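Local coordinates for muscarinic toxin-like protein 3 homolog (Ophiophagus hannah, PDB 3HH7) that probably blocks nicotinic acetylcholine receptors as a homodimeric three-finger neurotoxin of king cobra venom, at residues C3-S8 with R36-C41; Y22-S28 with K53-R59. One frame throughout, in Å; residues are numbered along the deposited sequence.

Contact 1 of 2, residues C3-S8 with R36-C41; sequences CYNHQS and RIERGC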
ATOM      1  N   CYS A   3     -12.677   9.071  -0.037  1.00 10.04           N
ATOM      2  CA  CYS A   3     -11.342   8.902   0.513  1.00  9.63           C
ATOM      3  C   CYS A   3     -10.957  10.120   1.319  1.00  9.47           C
ATOM      4  O   CYS A   3     -11.343  11.239   0.980  1.00  9.93           O
ATOM      5  CB  CYS A   3     -10.336   8.786  -0.631  1.00  9.77           C
ATOM      6  SG  CYS A   3     -10.616   7.431  -1.753  1.00  9.56           S
ATOM      7  N   TYR A   4     -10.139   9.917   2.348  1.00  9.23           N
ATOM      8  CA  TYR A   4      -9.451  11.050   2.954  1.00  9.68           C
ATOM      9  C   TYR A   4      -8.532  11.694   1.923  1.00  9.88           C
ATOM     10  O   TYR A   4      -7.965  11.000   1.072  1.00 10.18           O
ATOM     11  CB  TYR A   4      -8.627  10.615   4.156  1.00  9.95           C
ATOM     12  CG  TYR A   4      -9.463  10.215   5.340  1.00 11.26           C
ATOM     13  CD1 TYR A   4     -10.108  11.179   6.112  1.00 12.36           C
ATOM     14  CD2 TYR A   4      -9.611   8.878   5.689  1.00 10.80           C
ATOM     15  CE1 TYR A   4     -10.877  10.812   7.213  1.00 12.09           C
ATOM     16  CE2 TYR A   4     -10.385   8.508   6.773  1.00 11.76           C
ATOM     17  CZ  TYR A   4     -11.014   9.480   7.528  1.00 10.81           C
ATOM     18  OH  TYR A   4     -11.770   9.093   8.614  1.00 13.55           O
ATOM     19  N   ASN A   5      -8.385  13.016   1.993  1.00 10.10           N
ATOM     20  CA  ASN A   5      -7.446  13.692   1.098  1.00 10.49           C
ATOM     21  C   ASN A   5      -6.577  14.745   1.759  1.00 10.52           C
ATOM     22  O   ASN A   5      -5.871  15.492   1.071  1.00 11.23           O
ATOM     23  CB  ASN A   5      -8.163  14.249  -0.146  1.00 10.60           C
ATOM     24  CG  ASN A   5      -9.093  15.398   0.173  1.00 11.92           C
ATOM     25  OD1 ASN A   5      -9.530  15.554   1.310  1.00 12.36           O
ATOM     26  ND2 ASN A   5      -9.416  16.205  -0.837  1.00 14.95           N
ATOM     27  N   HIS A   6      -6.606  14.782   3.089  1.00 10.93           N
ATOM     28  CA  HIS A   6      -5.788  15.739   3.829  1.00 11.09           C
ATOM     29  C   HIS A   6      -4.316  15.339   3.846  1.00 11.05           C
ATOM     30  O   HIS A   6      -3.970  14.151   3.862  1.00 11.38           O
ATOM     31  CB  HIS A   6      -6.319  15.950   5.254  1.00 11.55           C
ATOM     32  CG  HIS A   6      -6.332  14.715   6.091  1.00 11.75           C
ATOM     33  ND1 HIS A   6      -7.148  13.638   5.808  1.00 11.51           N
ATOM     34  CD2 HIS A   6      -5.664  14.397   7.226  1.00 11.29           C
ATOM     35  CE1 HIS A   6      -6.955  12.699   6.717  1.00 11.08           C
ATOM     36  NE2 HIS A   6      -6.067  13.135   7.591  1.00 10.97           N
ATOM     37  N   GLN A   7      -3.456  16.352   3.812  1.00 11.56           N
ATOM     38  CA  GLN A   7      -2.015  16.158   3.871  1.00 12.57           C
ATOM     39  C   GLN A   7      -1.498  16.047   5.294  1.00 13.25           C
ATOM     40  O   GLN A   7      -1.867  16.832   6.165  1.00 14.04           O
ATOM     41  CB  GLN A   7      -1.280  17.389   3.320  1.00 12.41           C
ATOM     42  CG  GLN A   7      -1.556  17.723   1.875  1.00 14.17           C
ATOM     43  CD  GLN A   7      -1.335  19.192   1.607  1.00 17.46           C
ATOM     44  OE1 GLN A   7      -2.090  20.036   2.087  1.00 20.41           O
ATOM     45  NE2 GLN A   7      -0.295  19.510   0.852  1.00 18.11           N
ATOM     46  N   SER A   8      -0.576  15.109   5.492  1.00 13.95           N
ATOM     47  CA  SER A   8       0.171  14.993   6.737  1.00 15.04           C
ATOM     48  C   SER A   8      -0.720  15.094   7.964  1.00 16.12           C
ATOM     49  O   SER A   8      -1.627  14.283   8.152  1.00 16.66           O
ATOM     50  CB  SER A   8       1.270  16.056   6.801  1.00 15.76           C
ATOM     51  OG  SER A   8       2.119  15.979   5.668  1.00 14.70           O
ATOM     52  N   ARG A  36       6.265  13.482   5.407  1.00 10.98           N
ATOM     53  CA  ARG A  36       5.052  14.011   4.813  1.00 11.12           C
ATOM     54  C   ARG A  36       4.138  12.886   4.404  1.00 10.61           C
ATOM     55  O   ARG A  36       4.611  11.781   4.117  1.00 10.15           O
ATOM     56  CB  ARG A  36       5.394  14.893   3.632  1.00 11.76           C
ATOM     57  CG  ARG A  36       6.174  16.123   4.072  1.00 13.59           C
ATOM     58  CD  ARG A  36       6.398  17.054   2.940  1.00 12.75           C
ATOM     59  NE  ARG A  36       5.191  17.771   2.576  1.00 16.49           N
ATOM     60  CZ  ARG A  36       4.987  18.316   1.379  1.00 18.15           C
ATOM     61  NH1 ARG A  36       5.906  18.207   0.422  1.00 18.82           N
ATOM     62  NH2 ARG A  36       3.858  18.962   1.137  1.00 20.09           N
ATOM     63  N   ILE A  37       2.836  13.158   4.424  1.00 10.02           N
ATOM     64  CA  ILE A  37       1.828  12.176   4.033  1.00 10.91           C
ATOM     65  C   ILE A  37       0.907  12.819   3.018  1.00 10.41           C
ATOM     66  O   ILE A  37       0.486  13.960   3.200  1.00 10.39           O
ATOM     67  CB  ILE A  37       0.997  11.625   5.236  1.00 11.45           C
ATOM     68  CG1 ILE A  37       1.909  10.959   6.266  1.00 12.75           C
ATOM     69  CG2 ILE A  37      -0.015  10.567   4.769  1.00 13.52           C
ATOM     70  CD1 ILE A  37       1.172  10.515   7.515  1.00 13.00           C
ATOM     71  N   GLU A  38       0.662  12.106   1.924  1.00  9.92           N
ATOM     72  CA  GLU A  38      -0.347  12.499   0.949  1.00 10.40           C
ATOM     73  C   GLU A  38      -1.466  11.464   0.945  1.00  9.14           C
ATOM     74  O   GLU A  38      -1.203  10.254   1.042  1.00  8.55           O
ATOM     75  CB  GLU A  38       0.283  12.585  -0.431  1.00 11.34           C
ATOM     76  CG  GLU A  38      -0.588  13.189  -1.519  1.00 15.82           C
ATOM     77  CD  GLU A  38       0.166  13.297  -2.829  1.00 19.81           C
ATOM     78  OE1 GLU A  38       1.070  14.155  -2.921  1.00 23.48           O
ATOM     79  OE2 GLU A  38      -0.117  12.514  -3.759  1.00 22.48           O
ATOM     80  N   ARG A  39      -2.712  11.931   0.842  1.00  8.93           N
ATOM     81  CA  ARG A  39      -3.870  11.048   0.789  1.00  8.77           C
ATOM     82  C   ARG A  39      -4.807  11.490  -0.320  1.00  8.84           C
ATOM     83  O   ARG A  39      -4.930  12.681  -0.610  1.00  9.14           O
ATOM     84  CB  ARG A  39      -4.651  11.133   2.093  1.00  8.82           C
ATOM     85  CG  ARG A  39      -3.884  10.716   3.327  1.00  8.52           C
ATOM     86  CD  ARG A  39      -4.800  10.867   4.518  1.00 10.61           C
ATOM     87  NE  ARG A  39      -4.194  10.495   5.798  1.00 10.94           N
ATOM     88  CZ  ARG A  39      -3.422  11.287   6.542  1.00 13.61           C
ATOM     89  NH1 ARG A  39      -3.085  12.514   6.127  1.00 12.73           N
ATOM     90  NH2 ARG A  39      -2.957  10.838   7.697  1.00 14.10           N
ATOM     91  N   GLY A  40      -5.516  10.544  -0.917  1.00  8.83           N
ATOM     92  CA  GLY A  40      -6.558  10.915  -1.848  1.00  8.94           C
ATOM     93  C   GLY A  40      -7.152   9.796  -2.687  1.00  9.40           C
ATOM     94  O   GLY A  40      -6.908   8.617  -2.449  1.00  9.48           O
ATOM     95  N   CYS A  41      -7.983  10.196  -3.641  1.00 10.82           N
ATOM     96  CA  CYS A  41      -8.498   9.314  -4.682  1.00 11.49           C
ATOM     97  C   CYS A  41      -7.451   9.069  -5.745  1.00 11.73           C
ATOM     98  O   CYS A  41      -6.655   9.958  -6.074  1.00 12.02           O
ATOM     99  CB  CYS A  41      -9.705   9.964  -5.364  1.00 11.74           C
ATOM    100  SG  CYS A  41     -11.134  10.140  -4.339  1.00 13.60           S
TER
HETATM  101  O   HOH W   1      -3.039  14.872   0.771  1.00 11.13           O
HETATM  102  O   HOH W   2      -1.335  11.691  10.025  1.00 25.06           O

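Contact 2 of 2, residues Y22-S28 with K53-R59; sequences YFCYKSS and KYVYCCR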
ATOM      1  N   TYR A  22     -11.855   3.999  -9.271  1.00 23.72           N
ATOM      2  CA  TYR A  22     -11.124   4.747  -8.248  1.00 21.13           C
ATOM      3  C   TYR A  22     -11.123   4.097  -6.890  1.00 18.41           C
ATOM      4  O   TYR A  22     -12.118   3.543  -6.425  1.00 18.43           O
ATOM      5  CB  TYR A  22     -11.685   6.159  -8.096  1.00 21.74           C
ATOM      6  CG  TYR A  22     -11.226   7.106  -9.160  1.00 22.74           C
ATOM      7  CD1 TYR A  22     -10.178   7.994  -8.927  1.00 23.12           C
ATOM      8  CD2 TYR A  22     -11.834   7.114 -10.412  1.00 24.62           C
ATOM      9  CE1 TYR A  22      -9.750   8.867  -9.906  1.00 24.56           C
ATOM     10  CE2 TYR A  22     -11.413   7.985 -11.402  1.00 24.48           C
ATOM     11  CZ  TYR A  22     -10.377   8.858 -11.147  1.00 23.91           C
ATOM     12  OH  TYR A  22      -9.969   9.715 -12.131  1.00 24.88           O
ATOM     13  N   PHE A  23      -9.976   4.214  -6.240  1.00 15.05           N
ATOM     14  CA  PHE A  23      -9.801   3.763  -4.871  1.00 12.57           C
ATOM     15  C   PHE A  23      -9.010   4.826  -4.120  1.00 11.36           C
ATOM     16  O   PHE A  23      -8.739   5.906  -4.665  1.00 11.37           O
ATOM     17  CB  PHE A  23      -9.112   2.394  -4.844  1.00 11.57           C
ATOM     18  CG  PHE A  23      -7.914   2.281  -5.768  1.00 10.99           C
ATOM     19  CD1 PHE A  23      -8.071   1.873  -7.094  1.00 11.39           C
ATOM     20  CD2 PHE A  23      -6.628   2.531  -5.296  1.00 10.56           C
ATOM     21  CE1 PHE A  23      -6.977   1.732  -7.932  1.00 10.06           C
ATOM     22  CE2 PHE A  23      -5.529   2.397  -6.140  1.00 10.49           C
ATOM     23  CZ  PHE A  23      -5.704   1.998  -7.461  1.00 10.39           C
ATOM     24  N   CYS A  24      -8.673   4.537  -2.871  1.00  9.62           N
ATOM     25  CA  CYS A  24      -7.958   5.502  -2.033  1.00  8.82           C
ATOM     26  C   CYS A  24      -6.491   5.146  -1.891  1.00  8.66           C
ATOM     27  O   CYS A  24      -6.099   3.964  -1.974  1.00  8.50           O
ATOM     28  CB  CYS A  24      -8.567   5.541  -0.632  1.00  8.96           C
ATOM     29  SG  CYS A  24     -10.351   5.794  -0.593  1.00  9.61           S
ATOM     30  N   TYR A  25      -5.676   6.161  -1.629  1.00  7.66           N
ATOM     31  CA  TYR A  25      -4.294   5.898  -1.247  1.00  8.17           C
ATOM     32  C   TYR A  25      -3.833   6.777  -0.094  1.00  7.86           C
ATOM     33  O   TYR A  25      -4.380   7.867   0.166  1.00  7.26           O
ATOM     34  CB  TYR A  25      -3.335   6.063  -2.432  1.00  9.05           C
ATOM     35  CG  TYR A  25      -3.082   7.508  -2.809  1.00 10.28           C
ATOM     36  CD1 TYR A  25      -1.944   8.167  -2.356  1.00 10.66           C
ATOM     37  CD2 TYR A  25      -3.991   8.208  -3.600  1.00 10.19           C
ATOM     38  CE1 TYR A  25      -1.708   9.501  -2.691  1.00 10.27           C
ATOM     39  CE2 TYR A  25      -3.783   9.536  -3.943  1.00 10.70           C
ATOM     40  CZ  TYR A  25      -2.644  10.180  -3.489  1.00 10.73           C
ATOM     41  OH  TYR A  25      -2.465  11.505  -3.840  1.00 13.99           O
ATOM     42  N   LYS A  26      -2.801   6.282   0.564  1.00  7.41           N
ATOM     43  CA  LYS A  26      -2.040   7.017   1.558  1.00  7.53           C
ATOM     44  C   LYS A  26      -0.566   6.746   1.268  1.00  7.89           C
ATOM     45  O   LYS A  26      -0.148   5.602   1.170  1.00  7.20           O
ATOM     46  CB  LYS A  26      -2.404   6.567   2.977  1.00  7.69           C
ATOM     47  CG  LYS A  26      -1.731   7.348   4.071  1.00  8.61           C
ATOM     48  CD  LYS A  26      -2.150   6.805   5.412  1.00  9.81           C
ATOM     49  CE  LYS A  26      -1.716   7.721   6.523  1.00  9.28           C
ATOM     50  NZ  LYS A  26      -1.977   7.050   7.846  1.00 12.33           N
ATOM     51  N   SER A  27       0.201   7.815   1.111  1.00  7.43           N
ATOM     52  CA  SER A  27       1.615   7.725   0.771  1.00  8.66           C
ATOM     53  C   SER A  27       2.418   8.520   1.788  1.00  7.90           C
ATOM     54  O   SER A  27       2.165   9.710   1.966  1.00  9.31           O
ATOM     55  CB  SER A  27       1.819   8.296  -0.633  1.00  8.67           C
ATOM     56  OG  SER A  27       3.183   8.298  -0.996  1.00 13.29           O
ATOM     57  N   SER A  28       3.364   7.868   2.461  1.00  7.63           N
ATOM     58  CA  SER A  28       4.204   8.499   3.476  1.00  8.41           C
ATOM     59  C   SER A  28       5.635   8.499   2.973  1.00  9.33           C
ATOM     60  O   SER A  28       6.157   7.444   2.579  1.00  8.72           O
ATOM     61  CB  SER A  28       4.119   7.714   4.786  1.00  8.75           C
ATOM     62  OG  SER A  28       5.106   8.143   5.694  1.00 10.43           O
ATOM     63  N   LYS A  53       8.359   5.881   2.697  1.00 11.40           N
ATOM     64  CA  LYS A  53       8.255   4.960   3.840  1.00 11.18           C
ATOM     65  C   LYS A  53       7.253   3.853   3.502  1.00 10.02           C
ATOM     66  O   LYS A  53       7.542   2.658   3.647  1.00 10.20           O
ATOM     67  CB  LYS A  53       7.837   5.698   5.114  1.00 11.87           C
ATOM     68  CG  LYS A  53       8.932   6.602   5.710  1.00 15.37           C
ATOM     69  CD  LYS A  53       8.833   6.615   7.241  1.00 20.37           C
ATOM     70  CE  LYS A  53       9.378   7.891   7.911  1.00 25.89           C
ATOM     71  NZ  LYS A  53       8.333   8.971   8.171  1.00 26.53           N
ATOM     72  N   TYR A  54       6.069   4.251   3.041  1.00  8.57           N
ATOM     73  CA  TYR A  54       5.077   3.283   2.598  1.00  7.85           C
ATOM     74  C   TYR A  54       4.090   3.909   1.645  1.00  7.65           C
ATOM     75  O   TYR A  54       3.960   5.138   1.576  1.00  6.62           O
ATOM     76  CB  TYR A  54       4.340   2.629   3.805  1.00  7.39           C
ATOM     77  CG  TYR A  54       3.462   3.572   4.593  1.00  7.96           C
ATOM     78  CD1 TYR A  54       2.207   3.946   4.123  1.00  8.90           C
ATOM     79  CD2 TYR A  54       3.883   4.069   5.819  1.00  7.91           C
ATOM     80  CE1 TYR A  54       1.386   4.828   4.839  1.00  7.93           C
ATOM     81  CE2 TYR A  54       3.073   4.932   6.559  1.00  9.49           C
ATOM     82  CZ  TYR A  54       1.829   5.303   6.062  1.00  8.57           C
ATOM     83  OH  TYR A  54       1.040   6.183   6.774  1.00 10.01           O
ATOM     84  N   VAL A  55       3.429   3.034   0.887  1.00  7.12           N
ATOM     85  CA  VAL A  55       2.262   3.380   0.102  1.00  7.38           C
ATOM     86  C   VAL A  55       1.182   2.355   0.467  1.00  6.88           C
ATOM     87  O   VAL A  55       1.456   1.149   0.558  1.00  7.13           O
ATOM     88  CB  VAL A  55       2.531   3.295  -1.424  1.00  7.49           C
ATOM     89  CG1 VAL A  55       1.225   3.429  -2.210  1.00  9.16           C
ATOM     90  CG2 VAL A  55       3.456   4.416  -1.867  1.00  8.78           C
ATOM     91  N   TYR A  56      -0.034   2.843   0.684  1.00  7.23           N
ATOM     92  CA  TYR A  56      -1.162   1.987   0.990  1.00  6.84           C
ATOM     93  C   TYR A  56      -2.316   2.352   0.089  1.00  7.11           C
ATOM     94  O   TYR A  56      -2.683   3.536   0.006  1.00  7.31           O
ATOM     95  CB  TYR A  56      -1.566   2.162   2.462  1.00  6.98           C
ATOM     96  CG  TYR A  56      -2.740   1.310   2.899  1.00  8.60           C
ATOM     97  CD1 TYR A  56      -2.722  -0.079   2.755  1.00  8.83           C
ATOM     98  CD2 TYR A  56      -3.850   1.899   3.474  1.00  9.11           C
ATOM     99  CE1 TYR A  56      -3.807  -0.868   3.170  1.00 11.25           C
ATOM    100  CE2 TYR A  56      -4.930   1.137   3.890  1.00 10.98           C
ATOM    101  CZ  TYR A  56      -4.899  -0.239   3.750  1.00 11.24           C
ATOM    102  OH  TYR A  56      -5.995  -0.970   4.181  1.00 12.50           O
ATOM    103  N   CYS A  57      -2.868   1.353  -0.599  1.00  6.74           N
ATOM    104  CA  CYS A  57      -3.963   1.540  -1.547  1.00  7.62           C
ATOM    105  C   CYS A  57      -5.093   0.628  -1.128  1.00  8.12           C
ATOM    106  O   CYS A  57      -4.872  -0.549  -0.906  1.00  8.86           O
ATOM    107  CB  CYS A  57      -3.523   1.222  -2.987  1.00  7.83           C
ATOM    108  SG  CYS A  57      -2.254   2.364  -3.553  1.00  8.62           S
ATOM    109  N   CYS A  58      -6.294   1.183  -1.011  1.00  7.61           N
ATOM    110  CA  CYS A  58      -7.406   0.462  -0.421  1.00  8.00           C
ATOM    111  C   CYS A  58      -8.723   0.958  -1.005  1.00  8.45           C
ATOM    112  O   CYS A  58      -8.809   2.087  -1.512  1.00  8.49           O
ATOM    113  CB  CYS A  58      -7.351   0.608   1.101  1.00  8.88           C
ATOM    114  SG  CYS A  58      -7.426   2.317   1.684  1.00  8.68           S
ATOM    115  N   ARG A  59      -9.747   0.103  -0.942  1.00  9.01           N
ATOM    116  CA  ARG A  59     -11.024   0.386  -1.608  1.00  9.57           C
ATOM    117  C   ARG A  59     -12.165   0.910  -0.727  1.00  9.77           C
ATOM    118  O   ARG A  59     -13.036   1.618  -1.225  1.00 10.29           O
ATOM    119  CB  ARG A  59     -11.518  -0.851  -2.368  1.00  9.66           C
ATOM    120  CG  ARG A  59     -10.644  -1.229  -3.523  1.00 12.51           C
ATOM    121  CD  ARG A  59     -11.391  -2.117  -4.481  1.00 12.01           C
ATOM    122  NE  ARG A  59     -10.514  -2.481  -5.583  1.00 12.35           N
ATOM    123  CZ  ARG A  59     -10.340  -1.746  -6.677  1.00 11.88           C
ATOM    124  NH1 ARG A  59     -10.990  -0.601  -6.834  1.00 14.42           N
ATOM    125  NH2 ARG A  59      -9.501  -2.165  -7.620  1.00 14.59           N
TER
HETATM  126  O   HOH W   3     -12.837   1.898  -4.094  1.00 26.87           O
HETATM  127  O   HOH W   4       6.478  10.324   6.516  1.00 14.55           O

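Contact 1 of 2, residues C3-S8 with R36-C41
R39 and H6 meet flat against each other where the first finger of this three-finger toxin runs beside the edge strand of the central sheet, the two segments heading in nearly opposite directions. The stack is close to parallel: the R39 guanidinium and the H6 imidazole lie 7° apart with centres separated by 3.9 Å, and the CD methylene of R39 also sits over the same ring. NE2 of H6 lies above the middle of the guanidinium, while CG2 of I37 packs on its other face, so the flat group is sandwiched. H6 reaches the stack because its CG stands between the backbone N and the carbonyl carbon (chi1 61°), which folds the ring back over the arginine.

Hydrogen bonds hold the guanidinium by its edge. NH1 of R39 gives one to O of H6 at 2.9 Å and another, straighter, to O of S8 at 3.1 Å; both acceptors lie near the guanidinium plane, although NH1 stands well above the carbonyl plane of H6. A water bridges NH2 of R39 and O of S8, and NE binds the backbone O of Q65 at the C terminus, so all three nitrogens are engaged and rotation of the group is restricted.

Beyond the arginine, S8 binds I37 twice, its backbone N donating to I37 O while its OG accepts from I37 N with an N-H...O angle of 170°. A second water links N5 O with R39 N where the backbones do not pair directly.

At the base of the finger the contact is between sulfurs of two different disulfides, C3–C24 and C17–C41: SG of C3 lies 3.8 Å from SG of C41.

Contact 2 of 2, residues Y22-S28 with K53-R59
With chi1 at 67° the ring of Y54 swings back over its own main chain and across to S28, while K26, with CG anti to the backbone N (chi1 -176°) and the chain extended beyond it, runs past the tyrosine hydroxyl. Both belong to the antiparallel pairing of strands 23-31 and 52-58 in the central sheet of the three-finger fold. CB of S28 sits over one face of the Y54 ring, 3.6 Å from its centroid and offset toward the rim. The K26 chain crosses the end of that ring, bringing CE within 3.2 Å of Y54 OH, and its ammonium goes on to a salt bridge with the terminal carboxylate of Q65.

Backbone hydrogen bonds join C24 with C58 and K26 with Y56 in both directions. At the far end S28 N donates to Y54 O, and S28 O accepts from two consecutive amides, K53 N at 2.7 Å and Y54 N at 3.2 Å, the signature of a classic beta bulge. A water spans S28 OG and K53 NZ there.

On the face of Y25 and C57, SG of the cysteine touches CB of the tyrosine at 4.0 Å, whereas the phenol OH is hydrogen-bonded to OE2 of E38 on strand 34-42. The same sulfur approaches the F23 ring at its edge, a Cys sulfur-aromatic contact 5.5 Å from the centroid.

Strand 54-58 pairs on its other side with a strand of the second subunit, continuing the sheet through the dimer. R59 binds T49 and G52 of that subunit, and within its own chain NH1 of R59 lies 3.8 Å from CD1 of F23, whose ring also packs on L48 of the second subunit.

Overall arrangement
From the N terminus, the chain passes through 3-8 into the first finger, returns along 14-16 and enters the central sheet at 22-28. It then turns back as 36-41, which lies beside 3-8 and closes contact 1 over 27 intervening residues. A further loop leads to 53-59, which returns to 22-28 and closes contact 2 over 24. The segments alternate along the chain, so the two closures cross. Contact 1 joins the first finger to one outer strand of the sheet, and contact 2 joins the middle strand to strand 52-58, which continues the sheet into the second subunit. The C3–C24 disulfide and the hydrogen bond between E38 and Y25 connect them directly.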